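Local coordinates for protein o-succinylbenzoate synthase (Synechococcus elongatus, PDB 2OZT) that catalyses the dehydration of 2-succinyl-6-hydroxy-2,4-cyclohexadiene-1-carboxylate to 2-succinylbenzoate, a divalent-metal-dependent step of phylloquinone biosynthesis, at residues W204-Q212 / R232-G240; P239-L248 / Q266-E275. One frame throughout, in Å; residues are numbered along the deposited sequence.

Contact 1: residues W204-Q212 / R232-G240; sequences WQALLSLAQ and RWVDRGWPG
W204 and R236 meet as a flat cation-pi stack, the opening move in a contact otherwise made mainly by apolar side chains and indole rims. The guanidinium lies over the indole with the planes 5° apart, and R236 CZ stands 3.7 Å from the centroid of the W204 six-membered ring. A chi1 of 68°, which sets CG between the backbone N and the carbonyl carbon, presents that face to the arginine; CG of Q205 lies against the opposite one. W204 CB also touches the W233 ring, 3.6 Å from CZ2. A leucine in place of W204 would probably leave the R236 guanidinium without its stacking face and freer to turn. One turn on, the carbonyl O of L207 approaches the W238 ring at its edge, 3.5 Å from CZ3. L208, the middle of the interface, packs CB 4.0 Å from W233 CZ3, while its CD1 slides alongside the W238 indole. A211 touches two rings with its methyl, W238 CZ3 at 3.5 Å and P239 CG at 3.8 Å. At Q212 the contact turns wet: NE2 donates to a water that in turn donates to G237 O, and more weakly to a second water, bound to R236 O. Both carbonyls lie in the turn that leaves helix 227-235, a Schellman motif in which G237 takes positive phi. The whole joins two outer helices of the enolase-type barrel, 204-213 and 227-235, the latter with its exit loop. Strand 218-220 lies beneath, its I218 and L220 touching W238 and its L220 also touching W233, while helix 174-187 packs against L210 on another side of helix 204-213.

Contact 2: residues P239-L248 / Q266-E275; sequences PGFFVIKTAL and QRLVFSSALE
R267 bends at chi2 (-58°), and F241 sets CG anti to its carbonyl carbon (chi1 -68°), which together lay the arginine CD over the phenyl face, 3.9 Å from its centroid. This pair sits where strands 241-244 and 268-270 begin, parallel neighbours in the (beta/alpha)7beta TIM-type barrel of the enolase superfamily. From the side, NE and NH2 of R267 both grip P239 O, at 3.1 and 3.2 Å, nearly within the guanidinium plane. Four backbone bonds then join the strands, from F242 N to R267 O through S271 N to I244 O. F242, I244, L268 and F270 share one face, where L268 CD2 touches both F242 CB and I244 CG1; V243 and V269 take the other. K245, the predicted proton acceptor, comes next after I244, its folded chain passing CD by S271 OG while NZ bonds V243 O and forms a salt bridge with the metal ligand D221. Farther on, A273 CB packs on L248 CG at 3.7 Å. Water bridges the later parts of the two segments: one molecule accepts from A247 N and donates to S271 O and, at 2.8 Å, to E275 OE2.

How the contacts relate
Contact 1 and contact 2 come in series along the chain, and their centres lie about 16 Å apart. Both fall within the enolase C-terminal barrel domain, and P239 and G240 belong to both: the loop leaving helix 227-235 ends the first contact and leads into strand 241-244 of the second. Side chains also meet directly, F242 of the strand packing against W233 and V234 of the helix, with the W238 ring edge-to-face to F242. Contact 1 thus belongs to the outer helical layer, partly buried, whereas contact 2 lies deep in the barrel wall beside the metal site. The principle is the barrel's division of labour, helices outside and active-site residues at the C-terminal ends of the strands.

Contact 1: residues W204-Q212 / R232-G240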
ATOM      1  N   TRP A 204      -8.025 -18.851   1.214  1.00 17.82           N
ATOM      2  CA  TRP A 204      -8.545 -18.171   0.026  1.00 19.16           C
ATOM      3  C   TRP A 204      -9.931 -18.627  -0.405  1.00 17.84           C
ATOM      4  O   TRP A 204     -10.733 -17.842  -0.887  1.00 16.71           O
ATOM      5  CB  TRP A 204      -7.552 -18.259  -1.124  1.00 19.47           C
ATOM      6  CG  TRP A 204      -7.337 -19.640  -1.710  1.00 21.38           C
ATOM      7  CD1 TRP A 204      -6.341 -20.524  -1.387  1.00 23.84           C
ATOM      8  CD2 TRP A 204      -8.108 -20.255  -2.739  1.00 22.95           C
ATOM      9  NE1 TRP A 204      -6.456 -21.667  -2.161  1.00 25.71           N
ATOM     10  CE2 TRP A 204      -7.530 -21.525  -2.996  1.00 23.40           C
ATOM     11  CE3 TRP A 204      -9.237 -19.870  -3.464  1.00 23.91           C
ATOM     12  CZ2 TRP A 204      -8.052 -22.405  -3.948  1.00 25.59           C
ATOM     13  CZ3 TRP A 204      -9.756 -20.757  -4.432  1.00 25.92           C
ATOM     14  CH2 TRP A 204      -9.147 -22.005  -4.655  1.00 25.00           C
ATOM     15  N   GLN A 205     -10.234 -19.919  -0.240  1.00 19.49           N
ATOM     16  CA  GLN A 205     -11.546 -20.396  -0.647  1.00 19.28           C
ATOM     17  C   GLN A 205     -12.649 -19.805   0.195  1.00 18.83           C
ATOM     18  O   GLN A 205     -13.711 -19.423  -0.341  1.00 18.34           O
ATOM     19  CB  GLN A 205     -11.645 -21.923  -0.609  1.00 21.48           C
ATOM     20  CG  GLN A 205     -10.521 -22.621  -1.339  1.00 24.46           C
ATOM     21  CD  GLN A 205      -9.363 -23.083  -0.438  1.00 29.75           C
ATOM     22  OE1 GLN A 205      -8.908 -22.382   0.500  1.00 27.59           O
ATOM     23  NE2 GLN A 205      -8.871 -24.295  -0.732  1.00 31.65           N
ATOM     24  N   ALA A 206     -12.420 -19.701   1.507  1.00 17.04           N
ATOM     25  CA  ALA A 206     -13.430 -19.099   2.366  1.00 17.64           C
ATOM     26  C   ALA A 206     -13.537 -17.574   2.136  1.00 16.97           C
ATOM     27  O   ALA A 206     -14.616 -16.994   2.208  1.00 17.26           O
ATOM     28  CB  ALA A 206     -13.141 -19.427   3.823  1.00 18.68           C
ATOM     29  N   LEU A 207     -12.407 -16.943   1.816  1.00 16.88           N
ATOM     30  CA  LEU A 207     -12.443 -15.504   1.571  1.00 16.45           C
ATOM     31  C   LEU A 207     -13.299 -15.237   0.346  1.00 15.04           C
ATOM     32  O   LEU A 207     -14.119 -14.337   0.336  1.00 14.73           O
ATOM     33  CB  LEU A 207     -11.030 -14.997   1.245  1.00 17.11           C
ATOM     34  CG  LEU A 207     -10.112 -14.554   2.379  1.00 19.57           C
ATOM     35  CD1 LEU A 207      -8.734 -14.320   1.841  1.00 20.54           C
ATOM     36  CD2 LEU A 207     -10.674 -13.278   3.010  1.00 20.38           C
ATOM     37  N   LEU A 208     -13.080 -16.054  -0.691  1.00 14.32           N
ATOM     38  CA  LEU A 208     -13.861 -15.912  -1.914  1.00 15.27           C
ATOM     39  C   LEU A 208     -15.358 -16.164  -1.688  1.00 14.63           C
ATOM     40  O   LEU A 208     -16.217 -15.370  -2.080  1.00 14.79           O
ATOM     41  CB  LEU A 208     -13.276 -16.809  -2.999  1.00 14.97           C
ATOM     42  CG  LEU A 208     -13.948 -16.741  -4.370  1.00 16.31           C
ATOM     43  CD1 LEU A 208     -13.820 -15.330  -5.013  1.00 16.77           C
ATOM     44  CD2 LEU A 208     -13.351 -17.833  -5.294  1.00 19.12           C
ATOM     45  N   SER A 209     -15.670 -17.264  -0.981  1.00 16.03           N
ATOM     46  CA  SER A 209     -17.057 -17.596  -0.691  1.00 16.78           C
ATOM     47  C   SER A 209     -17.759 -16.516   0.149  1.00 16.31           C
ATOM     48  O   SER A 209     -18.879 -16.127  -0.138  1.00 17.52           O
ATOM     49  CB  SER A 209     -17.152 -18.945   0.035  1.00 18.19           C
ATOM     50  OG  SER A 209     -18.517 -19.202   0.276  1.00 23.22           O
ATOM     51  N   LEU A 210     -17.055 -15.991   1.160  1.00 15.26           N
ATOM     52  CA  LEU A 210     -17.610 -14.877   1.920  1.00 16.02           C
ATOM     53  C   LEU A 210     -17.894 -13.681   1.001  1.00 14.69           C
ATOM     54  O   LEU A 210     -18.963 -13.105   1.039  1.00 15.82           O
ATOM     55  CB  LEU A 210     -16.648 -14.432   3.032  1.00 17.60           C
ATOM     56  CG  LEU A 210     -16.606 -15.285   4.302  1.00 19.11           C
ATOM     57  CD1 LEU A 210     -15.434 -14.826   5.172  1.00 20.25           C
ATOM     58  CD2 LEU A 210     -17.957 -15.210   5.046  1.00 19.00           C
ATOM     59  N   ALA A 211     -16.918 -13.285   0.185  1.00 13.68           N
ATOM     60  CA  ALA A 211     -17.182 -12.118  -0.634  1.00 14.26           C
ATOM     61  C   ALA A 211     -18.380 -12.300  -1.553  1.00 12.81           C
ATOM     62  O   ALA A 211     -19.077 -11.346  -1.861  1.00 13.88           O
ATOM     63  CB  ALA A 211     -15.979 -11.809  -1.444  1.00 14.15           C
ATOM     64  N   GLN A 212     -18.547 -13.536  -2.031  1.00 13.87           N
ATOM     65  CA  GLN A 212     -19.641 -13.856  -2.955  1.00 14.36           C
ATOM     66  C   GLN A 212     -21.014 -13.971  -2.275  1.00 16.37           C
ATOM     67  O   GLN A 212     -22.030 -14.038  -2.955  1.00 16.46           O
ATOM     68  CB  GLN A 212     -19.328 -15.169  -3.683  1.00 15.46           C
ATOM     69  CG  GLN A 212     -18.137 -15.026  -4.654  1.00 15.57           C
ATOM     70  CD  GLN A 212     -17.604 -16.385  -5.135  1.00 17.81           C
ATOM     71  OE1 GLN A 212     -17.707 -17.392  -4.433  1.00 18.57           O
ATOM     72  NE2 GLN A 212     -16.988 -16.395  -6.287  1.00 18.79           N
ATOM     73  N   ARG A 232      -4.262 -13.412 -10.143  1.00 16.06           N
ATOM     74  CA  ARG A 232      -4.927 -14.649  -9.655  1.00 15.53           C
ATOM     75  C   ARG A 232      -6.340 -14.383  -9.083  1.00 15.41           C
ATOM     76  O   ARG A 232      -7.318 -15.130  -9.341  1.00 16.88           O
ATOM     77  CB  ARG A 232      -4.035 -15.348  -8.629  1.00 17.14           C
ATOM     78  CG  ARG A 232      -4.619 -16.618  -8.020  1.00 18.40           C
ATOM     79  CD  ARG A 232      -3.565 -17.313  -7.123  1.00 20.94           C
ATOM     80  NE  ARG A 232      -2.406 -17.761  -7.921  1.00 21.60           N
ATOM     81  CZ  ARG A 232      -1.177 -17.244  -7.869  1.00 25.78           C
ATOM     82  NH1 ARG A 232      -0.884 -16.274  -7.013  1.00 23.96           N
ATOM     83  NH2 ARG A 232      -0.217 -17.718  -8.669  1.00 25.38           N
ATOM     84  N   TRP A 233      -6.477 -13.283  -8.338  1.00 14.67           N
ATOM     85  CA  TRP A 233      -7.771 -12.966  -7.717  1.00 14.23           C
ATOM     86  C   TRP A 233      -8.780 -12.422  -8.722  1.00 15.51           C
ATOM     87  O   TRP A 233      -9.971 -12.688  -8.636  1.00 16.05           O
ATOM     88  CB  TRP A 233      -7.542 -12.017  -6.559  1.00 14.72           C
ATOM     89  CG  TRP A 233      -7.132 -12.765  -5.314  1.00 14.47           C
ATOM     90  CD1 TRP A 233      -5.890 -12.850  -4.741  1.00 15.31           C
ATOM     91  CD2 TRP A 233      -7.997 -13.568  -4.514  1.00 15.00           C
ATOM     92  NE1 TRP A 233      -5.942 -13.632  -3.599  1.00 15.47           N
ATOM     93  CE2 TRP A 233      -7.230 -14.072  -3.442  1.00 14.78           C
ATOM     94  CE3 TRP A 233      -9.363 -13.875  -4.580  1.00 16.47           C
ATOM     95  CZ2 TRP A 233      -7.771 -14.885  -2.455  1.00 16.58           C
ATOM     96  CZ3 TRP A 233      -9.915 -14.660  -3.588  1.00 16.80           C
ATOM     97  CH2 TRP A 233      -9.126 -15.168  -2.543  1.00 16.85           C
ATOM     98  N   VAL A 234      -8.302 -11.674  -9.712  1.00 15.65           N
ATOM     99  CA  VAL A 234      -9.195 -11.264 -10.794  1.00 16.20           C
ATOM    100  C   VAL A 234      -9.734 -12.505 -11.504  1.00 16.67           C
ATOM    101  O   VAL A 234     -10.914 -12.566 -11.845  1.00 16.80           O
ATOM    102  CB  VAL A 234      -8.422 -10.409 -11.804  1.00 16.06           C
ATOM    103  CG1 VAL A 234      -9.217 -10.190 -13.056  1.00 19.05           C
ATOM    104  CG2 VAL A 234      -8.041  -9.035 -11.159  1.00 16.96           C
ATOM    105  N   ASP A 235      -8.846 -13.450 -11.772  1.00 17.19           N
ATOM    106  CA  ASP A 235      -9.262 -14.619 -12.573  1.00 16.75           C
ATOM    107  C   ASP A 235     -10.158 -15.530 -11.743  1.00 18.65           C
ATOM    108  O   ASP A 235     -10.909 -16.340 -12.318  1.00 19.33           O
ATOM    109  CB  ASP A 235      -8.041 -15.354 -13.166  1.00 17.63           C
ATOM    110  CG  ASP A 235      -7.312 -14.533 -14.227  1.00 20.94           C
ATOM    111  OD1 ASP A 235      -7.898 -13.589 -14.792  1.00 24.96           O
ATOM    112  OD2 ASP A 235      -6.144 -14.862 -14.504  1.00 23.55           O
ATOM    113  N   ARG A 236     -10.074 -15.424 -10.416  1.00 17.18           N
ATOM    114  CA  ARG A 236     -11.026 -16.097  -9.522  1.00 17.64           C
ATOM    115  C   ARG A 236     -12.377 -15.389  -9.449  1.00 17.81           C
ATOM    116  O   ARG A 236     -13.294 -15.866  -8.763  1.00 19.38           O
ATOM    117  CB  ARG A 236     -10.458 -16.174  -8.096  1.00 16.92           C
ATOM    118  CG  ARG A 236      -9.476 -17.306  -7.911  1.00 18.45           C
ATOM    119  CD  ARG A 236      -8.693 -17.179  -6.587  1.00 18.19           C
ATOM    120  NE  ARG A 236      -7.793 -18.316  -6.427  1.00 20.84           N
ATOM    121  CZ  ARG A 236      -6.835 -18.412  -5.519  1.00 21.78           C
ATOM    122  NH1 ARG A 236      -6.616 -17.428  -4.640  1.00 21.64           N
ATOM    123  NH2 ARG A 236      -6.099 -19.511  -5.480  1.00 21.60           N
ATOM    124  N   GLY A 237     -12.520 -14.239 -10.086  1.00 16.75           N
ATOM    125  CA  GLY A 237     -13.764 -13.493  -9.994  1.00 16.18           C
ATOM    126  C   GLY A 237     -13.950 -12.743  -8.692  1.00 16.62           C
ATOM    127  O   GLY A 237     -15.071 -12.578  -8.230  1.00 15.99           O
ATOM    128  N   TRP A 238     -12.859 -12.256  -8.102  1.00 15.96           N
ATOM    129  CA  TRP A 238     -12.999 -11.503  -6.846  1.00 15.44           C
ATOM    130  C   TRP A 238     -13.949 -10.341  -7.057  1.00 14.48           C
ATOM    131  O   TRP A 238     -13.715  -9.533  -7.934  1.00 15.32           O
ATOM    132  CB  TRP A 238     -11.649 -10.981  -6.406  1.00 14.91           C
ATOM    133  CG  TRP A 238     -11.711 -10.195  -5.111  1.00 14.61           C
ATOM    134  CD1 TRP A 238     -11.477  -8.852  -4.955  1.00 14.04           C
ATOM    135  CD2 TRP A 238     -12.009 -10.711  -3.819  1.00 14.17           C
ATOM    136  NE1 TRP A 238     -11.599  -8.498  -3.632  1.00 14.21           N
ATOM    137  CE2 TRP A 238     -11.958  -9.626  -2.918  1.00 12.96           C
ATOM    138  CE3 TRP A 238     -12.324 -11.987  -3.325  1.00 14.11           C
ATOM    139  CZ2 TRP A 238     -12.183  -9.780  -1.536  1.00 13.16           C
ATOM    140  CZ3 TRP A 238     -12.581 -12.137  -1.948  1.00 13.80           C
ATOM    141  CH2 TRP A 238     -12.472 -11.044  -1.061  1.00 12.67           C
ATOM    142  N   PRO A 239     -15.043 -10.244  -6.268  1.00 13.38           N
ATOM    143  CA  PRO A 239     -15.974  -9.131  -6.510  1.00 14.01           C
ATOM    144  C   PRO A 239     -15.735  -7.891  -5.641  1.00 13.64           C
ATOM    145  O   PRO A 239     -16.414  -6.882  -5.828  1.00 15.70           O
ATOM    146  CB  PRO A 239     -17.328  -9.719  -6.058  1.00 15.84           C
ATOM    147  CG  PRO A 239     -16.925 -10.631  -4.922  1.00 16.51           C
ATOM    148  CD  PRO A 239     -15.593 -11.235  -5.299  1.00 14.29           C
ATOM    149  N   GLY A 240     -14.777  -7.971  -4.726  1.00 13.64           N
ATOM    150  CA  GLY A 240     -14.501  -6.880  -3.817  1.00 13.14           C
ATOM    151  C   GLY A 240     -13.362  -5.965  -4.221  1.00 13.11           C
ATOM    152  O   GLY A 240     -13.090  -5.741  -5.428  1.00 14.38           O
TER
HETATM  153  O   HOH W   1     -17.171 -14.396  -8.139  1.00 20.27           O
HETATM  154  O   HOH W   2     -15.425 -17.720  -8.551  1.00 24.64           O

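Contact 2: residues P239-L248 / Q266-E275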
ATOM      1  N   PRO A 239     -15.043 -10.244  -6.268  1.00 13.38           N
ATOM      2  CA  PRO A 239     -15.974  -9.131  -6.510  1.00 14.01           C
ATOM      3  C   PRO A 239     -15.735  -7.891  -5.641  1.00 13.64           C
ATOM      4  O   PRO A 239     -16.414  -6.882  -5.828  1.00 15.70           O
ATOM      5  CB  PRO A 239     -17.328  -9.719  -6.058  1.00 15.84           C
ATOM      6  CG  PRO A 239     -16.925 -10.631  -4.922  1.00 16.51           C
ATOM      7  CD  PRO A 239     -15.593 -11.235  -5.299  1.00 14.29           C
ATOM      8  N   GLY A 240     -14.777  -7.971  -4.726  1.00 13.64           N
ATOM      9  CA  GLY A 240     -14.501  -6.880  -3.817  1.00 13.14           C
ATOM     10  C   GLY A 240     -13.362  -5.965  -4.221  1.00 13.11           C
ATOM     11  O   GLY A 240     -13.090  -5.741  -5.428  1.00 14.38           O
ATOM     12  N   PHE A 241     -12.769  -5.373  -3.193  1.00 12.50           N
ATOM     13  CA  PHE A 241     -11.707  -4.396  -3.408  1.00 12.89           C
ATOM     14  C   PHE A 241     -10.315  -5.004  -3.313  1.00 13.31           C
ATOM     15  O   PHE A 241     -10.090  -6.068  -2.749  1.00 12.91           O
ATOM     16  CB  PHE A 241     -11.801  -3.275  -2.372  1.00 12.39           C
ATOM     17  CG  PHE A 241     -13.011  -2.409  -2.544  1.00 14.25           C
ATOM     18  CD1 PHE A 241     -12.952  -1.196  -3.204  1.00 17.33           C
ATOM     19  CD2 PHE A 241     -14.236  -2.831  -2.021  1.00 13.27           C
ATOM     20  CE1 PHE A 241     -14.105  -0.431  -3.364  1.00 19.53           C
ATOM     21  CE2 PHE A 241     -15.373  -2.050  -2.136  1.00 18.03           C
ATOM     22  CZ  PHE A 241     -15.319  -0.849  -2.829  1.00 19.51           C
ATOM     23  N   PHE A 242      -9.359  -4.305  -3.932  1.00 12.47           N
ATOM     24  CA  PHE A 242      -7.961  -4.736  -3.880  1.00 12.82           C
ATOM     25  C   PHE A 242      -7.166  -3.554  -3.334  1.00 13.16           C
ATOM     26  O   PHE A 242      -7.301  -2.441  -3.859  1.00 13.69           O
ATOM     27  CB  PHE A 242      -7.445  -4.921  -5.311  1.00 13.39           C
ATOM     28  CG  PHE A 242      -8.080  -6.055  -6.104  1.00 13.87           C
ATOM     29  CD1 PHE A 242      -7.433  -7.267  -6.232  1.00 16.81           C
ATOM     30  CD2 PHE A 242      -9.272  -5.856  -6.809  1.00 13.25           C
ATOM     31  CE1 PHE A 242      -7.998  -8.296  -7.022  1.00 18.05           C
ATOM     32  CE2 PHE A 242      -9.815  -6.887  -7.593  1.00 16.21           C
ATOM     33  CZ  PHE A 242      -9.169  -8.083  -7.685  1.00 17.66           C
ATOM     34  N   VAL A 243      -6.401  -3.774  -2.275  1.00 12.23           N
ATOM     35  CA  VAL A 243      -5.549  -2.699  -1.734  1.00 12.53           C
ATOM     36  C   VAL A 243      -4.161  -2.887  -2.379  1.00 12.74           C
ATOM     37  O   VAL A 243      -3.488  -3.891  -2.139  1.00 13.68           O
ATOM     38  CB  VAL A 243      -5.467  -2.782  -0.202  1.00 13.07           C
ATOM     39  CG1 VAL A 243      -4.580  -1.667   0.356  1.00 14.83           C
ATOM     40  CG2 VAL A 243      -6.891  -2.709   0.408  1.00 14.87           C
ATOM     41  N   ILE A 244      -3.776  -1.955  -3.249  1.00 12.76           N
ATOM     42  CA  ILE A 244      -2.550  -2.090  -4.034  1.00 12.07           C
ATOM     43  C   ILE A 244      -1.418  -1.324  -3.380  1.00 11.73           C
ATOM     44  O   ILE A 244      -1.541  -0.096  -3.153  1.00 12.01           O
ATOM     45  CB  ILE A 244      -2.783  -1.459  -5.424  1.00 11.84           C
ATOM     46  CG1 ILE A 244      -3.935  -2.134  -6.184  1.00 14.60           C
ATOM     47  CG2 ILE A 244      -1.482  -1.496  -6.278  1.00 12.39           C
ATOM     48  CD1 ILE A 244      -3.756  -3.654  -6.406  1.00 13.80           C
ATOM     49  N   LYS A 245      -0.336  -2.040  -3.062  1.00 11.68           N
ATOM     50  CA  LYS A 245       0.887  -1.382  -2.577  1.00 11.73           C
ATOM     51  C   LYS A 245       1.833  -1.255  -3.748  1.00 12.02           C
ATOM     52  O   LYS A 245       2.567  -2.174  -4.088  1.00 12.40           O
ATOM     53  CB  LYS A 245       1.584  -2.198  -1.478  1.00 12.27           C
ATOM     54  CG  LYS A 245       0.851  -2.170  -0.114  1.00 11.65           C
ATOM     55  CD  LYS A 245      -0.517  -2.922  -0.048  1.00 13.03           C
ATOM     56  CE  LYS A 245      -0.418  -4.411  -0.369  1.00 13.96           C
ATOM     57  NZ  LYS A 245      -1.849  -5.013  -0.262  1.00 13.67           N
ATOM     58  N   THR A 246       1.749  -0.095  -4.398  1.00 11.09           N
ATOM     59  CA  THR A 246       2.447   0.080  -5.670  1.00 11.78           C
ATOM     60  C   THR A 246       3.955  -0.197  -5.551  1.00 12.71           C
ATOM     61  O   THR A 246       4.551  -0.756  -6.485  1.00 12.00           O
ATOM     62  CB  THR A 246       2.151   1.451  -6.196  1.00 12.37           C
ATOM     63  OG1 THR A 246       0.741   1.604  -6.384  1.00 15.63           O
ATOM     64  CG2 THR A 246       2.811   1.733  -7.558  1.00 13.63           C
ATOM     65  N   ALA A 247       4.552   0.179  -4.428  1.00 11.38           N
ATOM     66  CA  ALA A 247       5.997  -0.019  -4.284  1.00 12.31           C
ATOM     67  C   ALA A 247       6.385  -1.487  -4.239  1.00 13.06           C
ATOM     68  O   ALA A 247       7.561  -1.839  -4.455  1.00 13.62           O
ATOM     69  CB  ALA A 247       6.492   0.705  -3.025  1.00 12.74           C
ATOM     70  N   LEU A 248       5.409  -2.361  -3.906  1.00 12.34           N
ATOM     71  CA  LEU A 248       5.697  -3.800  -3.767  1.00 12.44           C
ATOM     72  C   LEU A 248       5.226  -4.655  -4.940  1.00 12.46           C
ATOM     73  O   LEU A 248       5.479  -5.853  -4.982  1.00 13.41           O
ATOM     74  CB  LEU A 248       5.000  -4.374  -2.516  1.00 12.82           C
ATOM     75  CG  LEU A 248       5.189  -3.579  -1.238  1.00 12.56           C
ATOM     76  CD1 LEU A 248       4.454  -4.327  -0.066  1.00 13.38           C
ATOM     77  CD2 LEU A 248       6.712  -3.393  -0.949  1.00 12.97           C
ATOM     78  N   GLN A 266     -12.521   1.240 -10.047  1.00 14.52           N
ATOM     79  CA  GLN A 266     -13.289   1.603  -8.852  1.00 14.48           C
ATOM     80  C   GLN A 266     -13.070   0.652  -7.683  1.00 14.11           C
ATOM     81  O   GLN A 266     -13.387   1.007  -6.569  1.00 16.44           O
ATOM     82  CB  GLN A 266     -14.775   1.691  -9.246  1.00 15.87           C
ATOM     83  CG  GLN A 266     -15.748   2.229  -8.144  1.00 17.73           C
ATOM     84  CD  GLN A 266     -16.150   1.214  -7.113  1.00 16.88           C
ATOM     85  OE1 GLN A 266     -16.152  -0.011  -7.372  1.00 19.29           O
ATOM     86  NE2 GLN A 266     -16.488   1.702  -5.902  1.00 20.25           N
ATOM     87  N   ARG A 267     -12.533  -0.535  -7.946  1.00 13.67           N
ATOM     88  CA  ARG A 267     -12.279  -1.479  -6.859  1.00 13.56           C
ATOM     89  C   ARG A 267     -10.868  -1.367  -6.260  1.00 13.87           C
ATOM     90  O   ARG A 267     -10.500  -2.154  -5.403  1.00 13.13           O
ATOM     91  CB  ARG A 267     -12.550  -2.909  -7.351  1.00 14.32           C
ATOM     92  CG  ARG A 267     -14.066  -3.218  -7.522  1.00 16.91           C
ATOM     93  CD  ARG A 267     -14.813  -3.009  -6.247  1.00 20.59           C
ATOM     94  NE  ARG A 267     -16.006  -3.844  -6.207  1.00 23.07           N
ATOM     95  CZ  ARG A 267     -17.252  -3.401  -6.044  1.00 30.73           C
ATOM     96  NH1 ARG A 267     -17.502  -2.107  -5.866  1.00 30.95           N
ATOM     97  NH2 ARG A 267     -18.259  -4.267  -6.036  1.00 31.81           N
ATOM     98  N   LEU A 268     -10.058  -0.408  -6.731  1.00 12.75           N
ATOM     99  CA  LEU A 268      -8.683  -0.204  -6.196  1.00 12.24           C
ATOM    100  C   LEU A 268      -8.624   0.826  -5.074  1.00 12.02           C
ATOM    101  O   LEU A 268      -9.252   1.894  -5.143  1.00 12.24           O
ATOM    102  CB  LEU A 268      -7.726   0.262  -7.309  1.00 13.06           C
ATOM    103  CG  LEU A 268      -7.652  -0.661  -8.519  1.00 13.82           C
ATOM    104  CD1 LEU A 268      -6.533  -0.171  -9.405  1.00 14.70           C
ATOM    105  CD2 LEU A 268      -7.433  -2.139  -8.140  1.00 15.50           C
ATOM    106  N   VAL A 269      -7.776   0.506  -4.098  1.00 11.14           N
ATOM    107  CA  VAL A 269      -7.384   1.462  -3.061  1.00 10.92           C
ATOM    108  C   VAL A 269      -5.856   1.413  -3.016  1.00 11.59           C
ATOM    109  O   VAL A 269      -5.269   0.344  -2.853  1.00 12.34           O
ATOM    110  CB  VAL A 269      -7.954   1.045  -1.687  1.00 12.02           C
ATOM    111  CG1 VAL A 269      -7.400   1.958  -0.580  1.00 13.33           C
ATOM    112  CG2 VAL A 269      -9.492   1.161  -1.723  1.00 15.20           C
ATOM    113  N   PHE A 270      -5.214   2.568  -3.204  1.00 11.61           N
ATOM    114  CA  PHE A 270      -3.771   2.573  -3.174  1.00 11.24           C
ATOM    115  C   PHE A 270      -3.226   2.900  -1.792  1.00 11.67           C
ATOM    116  O   PHE A 270      -3.657   3.864  -1.183  1.00 13.10           O
ATOM    117  CB  PHE A 270      -3.274   3.635  -4.173  1.00 10.85           C
ATOM    118  CG  PHE A 270      -3.568   3.299  -5.607  1.00 11.41           C
ATOM    119  CD1 PHE A 270      -2.651   2.582  -6.339  1.00 11.91           C
ATOM    120  CD2 PHE A 270      -4.732   3.739  -6.229  1.00 10.97           C
ATOM    121  CE1 PHE A 270      -2.918   2.228  -7.693  1.00 13.28           C
ATOM    122  CE2 PHE A 270      -5.029   3.386  -7.550  1.00 12.67           C
ATOM    123  CZ  PHE A 270      -4.087   2.671  -8.281  1.00 13.84           C
ATOM    124  N   SER A 271      -2.276   2.084  -1.326  1.00 11.92           N
ATOM    125  CA  SER A 271      -1.756   2.230   0.027  1.00 12.82           C
ATOM    126  C   SER A 271      -0.275   2.148   0.149  1.00 13.22           C
ATOM    127  O   SER A 271       0.448   1.790  -0.810  1.00 12.45           O
ATOM    128  CB  SER A 271      -2.410   1.184   0.938  1.00 14.79           C
ATOM    129  OG  SER A 271      -1.824  -0.069   0.754  1.00 18.95           O
ATOM    130  N   SER A 272       0.178   2.572   1.328  1.00 12.86           N
ATOM    131  CA  SER A 272       1.609   2.639   1.627  1.00 12.93           C
ATOM    132  C   SER A 272       2.199   1.360   2.169  1.00 14.39           C
ATOM    133  O   SER A 272       1.570   0.641   2.943  1.00 15.45           O
ATOM    134  CB  SER A 272       1.855   3.741   2.655  1.00 13.73           C
ATOM    135  OG  SER A 272       3.240   3.801   3.000  1.00 13.95           O
ATOM    136  N   ALA A 273       3.419   1.050   1.768  1.00 13.30           N
ATOM    137  CA  ALA A 273       4.201  -0.052   2.337  1.00 13.97           C
ATOM    138  C   ALA A 273       5.312   0.540   3.222  1.00 14.27           C
ATOM    139  O   ALA A 273       6.403  -0.045   3.320  1.00 14.42           O
ATOM    140  CB  ALA A 273       4.845  -0.843   1.212  1.00 15.44           C
ATOM    141  N   LEU A 274       5.043   1.694   3.845  1.00 14.06           N
ATOM    142  CA  LEU A 274       6.053   2.392   4.673  1.00 15.77           C
ATOM    143  C   LEU A 274       7.346   2.580   3.907  1.00 15.79           C
ATOM    144  O   LEU A 274       8.461   2.285   4.389  1.00 16.57           O
ATOM    145  CB  LEU A 274       6.289   1.638   6.004  1.00 15.78           C
ATOM    146  CG  LEU A 274       5.061   1.486   6.905  1.00 18.60           C
ATOM    147  CD1 LEU A 274       5.502   0.746   8.168  1.00 21.78           C
ATOM    148  CD2 LEU A 274       4.428   2.829   7.251  1.00 21.90           C
ATOM    149  N   GLU A 275       7.185   3.086   2.693  1.00 14.87           N
ATOM    150  CA  GLU A 275       8.317   3.369   1.809  1.00 14.26           C
ATOM    151  C   GLU A 275       8.765   4.821   2.006  1.00 14.27           C
ATOM    152  O   GLU A 275       8.109   5.607   2.683  1.00 15.34           O
ATOM    153  CB  GLU A 275       7.943   3.084   0.332  1.00 14.16           C
ATOM    154  CG  GLU A 275       6.836   3.952  -0.224  1.00 14.44           C
ATOM    155  CD  GLU A 275       5.451   3.637   0.350  1.00 14.74           C
ATOM    156  OE1 GLU A 275       5.011   4.382   1.248  1.00 17.20           O
ATOM    157  OE2 GLU A 275       4.823   2.684  -0.138  1.00 15.58           O
TER
HETATM  158  O   HOH W   3       0.151   2.198  -3.571  1.00 14.46           O
HETATM  159  O   HOH W   4       3.210   1.187  -1.851  1.00 14.20           O